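Local coordinates for probable molybdopterin-guanine dinucleotide biosynthesis protein A (Aquifex aeolicus, PDB 2E8B), which probably transfers the GMP moiety of GTP to Mo-molybdopterin, forming the Mo-molybdopterin guanine dinucleotide cofactor with release of diphosphate, at residues Y18-G23 against V100-G105; E56-A61 against P73-E78. All coordinates share one frame; numbering follows the deposited sequence.

Interaction 1: Y18-G23 against V100-G105; sequences YVLAGG and VFVLSG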
loop_
_atom_site.group_PDB
_atom_site.type_symbol
_atom_site.label_atom_id
_atom_site.label_comp_id
_atom_site.label_asym_id
_atom_site.label_seq_id
_atom_site.Cartn_x
_atom_site.Cartn_y
_atom_site.Cartn_z
ATOM N N TYR A 18 1.138 -5.306 -2.965
ATOM C CA TYR A 18 1.269 -4.232 -3.934
ATOM C C TYR A 18 1.782 -2.996 -3.223
ATOM O O TYR A 18 1.163 -2.520 -2.280
ATOM C CB TYR A 18 -0.082 -3.938 -4.572
ATOM C CG TYR A 18 -0.543 -5.058 -5.454
ATOM C CD1 TYR A 18 -1.225 -6.142 -4.919
ATOM C CD2 TYR A 18 -0.230 -5.070 -6.814
ATOM C CE1 TYR A 18 -1.585 -7.221 -5.708
ATOM C CE2 TYR A 18 -0.587 -6.146 -7.619
ATOM C CZ TYR A 18 -1.263 -7.218 -7.056
ATOM O OH TYR A 18 -1.619 -8.287 -7.830
ATOM N N VAL A 19 2.933 -2.502 -3.667
ATOM C CA VAL A 19 3.535 -1.312 -3.087
ATOM C C VAL A 19 3.144 -0.151 -3.987
ATOM O O VAL A 19 3.496 -0.125 -5.168
ATOM C CB VAL A 19 5.072 -1.439 -3.026
ATOM C CG1 VAL A 19 5.685 -0.142 -2.526
ATOM C CG2 VAL A 19 5.459 -2.594 -2.117
ATOM N N LEU A 20 2.405 0.801 -3.427
ATOM C CA LEU A 20 1.929 1.953 -4.184
ATOM C C LEU A 20 2.971 3.062 -4.296
ATOM O O LEU A 20 3.339 3.679 -3.301
ATOM C CB LEU A 20 0.645 2.499 -3.545
ATOM C CG LEU A 20 -0.450 1.458 -3.301
ATOM C CD1 LEU A 20 -1.704 2.129 -2.750
ATOM C CD2 LEU A 20 -0.773 0.746 -4.607
ATOM N N ALA A 21 3.429 3.313 -5.520
ATOM C CA ALA A 21 4.438 4.339 -5.780
ATOM C C ALA A 21 3.860 5.673 -6.245
ATOM O O ALA A 21 4.567 6.681 -6.260
ATOM C CB ALA A 21 5.437 3.830 -6.806
ATOM N N GLY A 22 2.592 5.671 -6.647
ATOM C CA GLY A 22 1.939 6.895 -7.095
ATOM C C GLY A 22 2.282 7.427 -8.481
ATOM O O GLY A 22 2.789 6.722 -9.348
ATOM N N GLY A 23 1.992 8.703 -8.697
ATOM C CA GLY A 23 2.280 9.300 -9.985
ATOM C C GLY A 23 3.420 10.285 -9.872
ATOM O O GLY A 23 4.486 9.963 -9.342
ATOM N N VAL A 100 -5.217 -9.456 -1.029
ATOM C CA VAL A 100 -3.847 -9.028 -1.261
ATOM C C VAL A 100 -3.464 -7.910 -0.306
ATOM O O VAL A 100 -4.324 -7.172 0.185
ATOM C CB VAL A 100 -3.646 -8.537 -2.719
ATOM C CG1 VAL A 100 -4.004 -9.654 -3.700
ATOM C CG2 VAL A 100 -4.489 -7.298 -2.980
ATOM N N PHE A 101 -2.170 -7.800 -0.021
ATOM C CA PHE A 101 -1.709 -6.750 0.867
ATOM C C PHE A 101 -1.431 -5.490 0.056
ATOM O O PHE A 101 -1.030 -5.560 -1.112
ATOM C CB PHE A 101 -0.439 -7.171 1.613
ATOM C CG PHE A 101 -0.266 -6.468 2.925
ATOM C CD1 PHE A 101 0.349 -5.225 2.990
ATOM C CD2 PHE A 101 -0.786 -7.020 4.093
ATOM C CE1 PHE A 101 0.439 -4.534 4.198
ATOM C CE2 PHE A 101 -0.701 -6.337 5.307
ATOM C CZ PHE A 101 -0.086 -5.088 5.357
ATOM N N VAL A 102 -1.672 -4.341 0.677
ATOM C CA VAL A 102 -1.443 -3.046 0.049
ATOM C C VAL A 102 -0.546 -2.277 1.003
ATOM O O VAL A 102 -0.821 -2.195 2.203
ATOM C CB VAL A 102 -2.765 -2.285 -0.165
ATOM C CG1 VAL A 102 -2.480 -0.878 -0.681
ATOM C CG2 VAL A 102 -3.635 -3.037 -1.164
ATOM N N LEU A 103 0.526 -1.711 0.464
ATOM C CA LEU A 103 1.498 -1.007 1.280
ATOM C C LEU A 103 1.973 0.254 0.570
ATOM O O LEU A 103 2.509 0.184 -0.534
ATOM C CB LEU A 103 2.674 -1.957 1.541
ATOM C CG LEU A 103 3.771 -1.661 2.558
ATOM C CD1 LEU A 103 3.169 -1.464 3.943
ATOM C CD2 LEU A 103 4.748 -2.839 2.574
ATOM N N SER A 104 1.764 1.408 1.198
ATOM C CA SER A 104 2.198 2.675 0.615
ATOM C C SER A 104 3.726 2.690 0.529
ATOM O O SER A 104 4.413 2.212 1.433
ATOM C CB SER A 104 1.709 3.841 1.478
ATOM O OG SER A 104 2.057 5.079 0.891
ATOM N N GLY A 105 4.256 3.240 -0.558
ATOM C CA GLY A 105 5.699 3.285 -0.719
ATOM C C GLY A 105 6.413 4.444 -0.042
ATOM O O GLY A 105 7.608 4.642 -0.269
#
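Tyr18 sets the edge of its ring against Val100 where two parallel neighbours, strands 16-22 and 99-104, run through the middle of the Rossmann-like sheet of a MobA-type nucleotidyltransferase, a member of the GT-A clan. CE1 does the touching, 3.9 Å from Val100 CB, with that carbon close to the plane of the ring. CG stands anti to the carbonyl carbon (chi1 -69°), which leans the ring back toward the start of its strand, level with Val100 and not with its bridge partner Val102. The same ring also meets that of Tyr58 on the next strand. If Tyr18 were an alanine, Val100 would probably lose the ring edge it packs on, and a gap would be likely to open beside Tyr58.

Leu20, two residues on and on the same face of the sheet, brings CD1 to 3.7 Å from Val102 CG1, two branched aliphatic groups packing along the face that Tyr18 shares. On the opposite face lie Val19 and Leu103, and both reach Val46 of helix 32-51, which is why apolar residues suit that face.

Tyr18 and Leu20 also carry the backbone bonds. Tyr18 N gives to Phe101 O at 2.9 Å, and Tyr18 O takes the N-H of Leu103; Leu103 O in turn receives Leu20 N at 3.0 Å. The first segment carries Leu20, Ala21 and Gly22, predicted to bind GTP, while Ser104 OG bonds to OD1 of Asp106, predicted to bind magnesium and GTP. The last bond of the pairing runs from Gly105 N to Leu20 O, 2.9 Å, and a beta carbon on Gly105 would fall just as near that oxygen, so glycine fits there.

Interaction 2: E56-A61 against P73-E78; sequences EVYIVA and PVVLDE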
loop_
_atom_site.group_PDB
_atom_site.type_symbol
_atom_site.label_atom_id
_atom_site.label_comp_id
_atom_site.label_asym_id
_atom_site.label_seq_id
_atom_site.Cartn_x
_atom_site.Cartn_y
_atom_site.Cartn_z
ATOM N N GLU A 56 5.231 -12.810 -3.709
ATOM C CA GLU A 56 5.235 -11.896 -4.845
ATOM C C GLU A 56 4.934 -10.469 -4.405
ATOM O O GLU A 56 4.019 -10.230 -3.616
ATOM C CB GLU A 56 4.210 -12.342 -5.887
ATOM C CG GLU A 56 4.428 -13.765 -6.379
ATOM C CD GLU A 56 3.567 -14.110 -7.575
ATOM O OE1 GLU A 56 2.333 -13.927 -7.496
ATOM O OE2 GLU A 56 4.128 -14.571 -8.594
ATOM N N VAL A 57 5.723 -9.530 -4.916
ATOM C CA VAL A 57 5.557 -8.116 -4.599
ATOM C C VAL A 57 5.604 -7.314 -5.890
ATOM O O VAL A 57 6.517 -7.475 -6.694
ATOM C CB VAL A 57 6.684 -7.610 -3.674
ATOM C CG1 VAL A 57 6.449 -6.154 -3.316
ATOM C CG2 VAL A 57 6.747 -8.458 -2.419
ATOM N N TYR A 58 4.613 -6.454 -6.088
ATOM C CA TYR A 58 4.561 -5.627 -7.282
ATOM C C TYR A 58 4.567 -4.160 -6.904
ATOM O O TYR A 58 4.114 -3.786 -5.822
ATOM C CB TYR A 58 3.294 -5.907 -8.092
ATOM C CG TYR A 58 3.105 -7.354 -8.475
ATOM C CD1 TYR A 58 2.435 -8.233 -7.631
ATOM C CD2 TYR A 58 3.616 -7.848 -9.674
ATOM C CE1 TYR A 58 2.274 -9.569 -7.965
ATOM C CE2 TYR A 58 3.463 -9.192 -10.020
ATOM C CZ TYR A 58 2.790 -10.043 -9.158
ATOM O OH TYR A 58 2.633 -11.373 -9.475
ATOM N N ILE A 59 5.097 -3.337 -7.800
ATOM C CA ILE A 59 5.127 -1.900 -7.587
ATOM C C ILE A 59 4.051 -1.320 -8.493
ATOM O O ILE A 59 4.019 -1.609 -9.689
ATOM C CB ILE A 59 6.482 -1.294 -8.000
ATOM C CG1 ILE A 59 7.614 -1.920 -7.183
ATOM C CG2 ILE A 59 6.436 0.216 -7.838
ATOM C CD1 ILE A 59 7.578 -1.587 -5.703
ATOM N N VAL A 60 3.151 -0.528 -7.926
ATOM C CA VAL A 60 2.110 0.094 -8.726
ATOM C C VAL A 60 2.585 1.512 -9.019
ATOM O O VAL A 60 2.779 2.310 -8.102
ATOM C CB VAL A 60 0.770 0.152 -7.970
ATOM C CG1 VAL A 60 -0.249 0.937 -8.788
ATOM C CG2 VAL A 60 0.261 -1.259 -7.694
ATOM N N ALA A 61 2.792 1.820 -10.296
ATOM C CA ALA A 61 3.260 3.147 -10.682
ATOM C C ALA A 61 2.768 3.533 -12.071
ATOM O O ALA A 61 2.389 2.670 -12.862
ATOM C CB ALA A 61 4.778 3.189 -10.644
ATOM N N PRO A 73 8.986 -5.998 -10.546
ATOM C CA PRO A 73 7.903 -6.017 -11.530
ATOM C C PRO A 73 6.939 -4.866 -11.248
ATOM O O PRO A 73 6.508 -4.676 -10.109
ATOM C CB PRO A 73 7.267 -7.387 -11.315
ATOM C CG PRO A 73 7.472 -7.626 -9.859
ATOM C CD PRO A 73 8.891 -7.151 -9.633
ATOM N N VAL A 74 6.610 -4.106 -12.286
ATOM C CA VAL A 74 5.711 -2.965 -12.158
ATOM C C VAL A 74 4.339 -3.211 -12.764
ATOM O O VAL A 74 4.226 -3.672 -13.901
ATOM C CB VAL A 74 6.297 -1.714 -12.857
ATOM C CG1 VAL A 74 5.315 -0.551 -12.758
ATOM C CG2 VAL A 74 7.633 -1.341 -12.241
ATOM N N VAL A 75 3.295 -2.917 -11.997
ATOM C CA VAL A 75 1.935 -3.048 -12.494
ATOM C C VAL A 75 1.578 -1.609 -12.843
ATOM O O VAL A 75 1.560 -0.735 -11.980
ATOM C CB VAL A 75 0.978 -3.612 -11.424
ATOM C CG1 VAL A 75 -0.447 -3.601 -11.951
ATOM C CG2 VAL A 75 1.388 -5.041 -11.072
ATOM N N LEU A 76 1.322 -1.371 -14.123
ATOM C CA LEU A 76 1.037 -0.031 -14.618
ATOM C C LEU A 76 -0.309 0.604 -14.294
ATOM O O LEU A 76 -1.368 0.045 -14.575
ATOM C CB LEU A 76 1.237 -0.005 -16.136
ATOM C CG LEU A 76 1.245 1.367 -16.807
ATOM C CD1 LEU A 76 2.491 2.115 -16.379
ATOM C CD2 LEU A 76 1.213 1.211 -18.317
ATOM N N ASP A 77 -0.238 1.792 -13.701
ATOM C CA ASP A 77 -1.403 2.603 -13.371
ATOM C C ASP A 77 -1.527 3.454 -14.638
ATOM O O ASP A 77 -0.722 4.361 -14.868
ATOM C CB ASP A 77 -1.082 3.473 -12.152
ATOM C CG ASP A 77 -2.106 4.569 -11.913
ATOM O OD1 ASP A 77 -2.959 4.809 -12.792
ATOM O OD2 ASP A 77 -2.036 5.206 -10.839
ATOM N N GLU A 78 -2.527 3.147 -15.459
ATOM C CA GLU A 78 -2.721 3.831 -16.734
ATOM C C GLU A 78 -3.517 5.134 -16.698
ATOM O O GLU A 78 -3.702 5.782 -17.727
ATOM C CB GLU A 78 -3.364 2.856 -17.725
ATOM C CG GLU A 78 -2.681 1.490 -17.734
ATOM C CD GLU A 78 -3.359 0.482 -18.641
ATOM O OE1 GLU A 78 -3.154 0.554 -19.872
ATOM O OE2 GLU A 78 -4.101 -0.378 -18.122
#
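Tyr58 overlaps Val75 and Pro73 at once: its CB lies 3.6 Å from Val75 CG2, while CD2 approaches Pro73 CG with the two side chains crossing at about a right angle. With Val75 CG1 anti to the backbone N (chi1 175°), CG2 stands beside that N and faces the tyrosine. Helix 84-94 covers this face, Thr90 touching both Val60 and Val75, and His94 meeting the tyrosine ring edge to face.

The strands are parallel neighbours in the Rossmann-like sheet, with 74-76 short. Ile59 N points straight at Pro73 O, 3.0 Å away and in the carbonyl plane. Val75 then uses both its polar backbone atoms, N to Ile59 O at 2.7 Å and O to Ala61 N at a longer 3.3 Å. Proline suits the start of the pairing: continued backward, the pattern would need an N-H here for Val57 O; proline has none, and Pro73 CG lies 3.3 Å from that oxygen instead. At the other end Ala61 is small, with its CB 4.3 Å from Val74 CG1, and its O accepts Asp77 N from 46° above the carbonyl plane.

Asp77, a predicted GTP-binding residue, directs OD2 to a salt bridge with Lys62 and OD1 to Phe79 N. The backbone bond to Ala61 O thus sets the main chain of Asp77, while Lys62 and Phe79 hold its carboxylate, which probably helps orient it.

Both contacts are parallel strand pairs of one sheet, and they share a seam: strand 16-22 of interaction 1 lies beside strand 56-61 of interaction 2, where Val19 N probably bonds to Tyr58 O and Val19 O to Val60 N. Together they give the strand order 99-104, 16-22, 56-61, 74-76. Interaction 1 is a buried core contact near the centre of the chain; interaction 2, farther out and partly exposed, is nested in the loop that interaction 1 closes. Helix 32-51 packs on both. Their chemistry differs at the fringe: glycine ends the inner pairing, whereas an exposed proline starts the outer one. Interaction 1 holds three predicted GTP-binding residues, interaction 2 one, Asp77, just after its short strand.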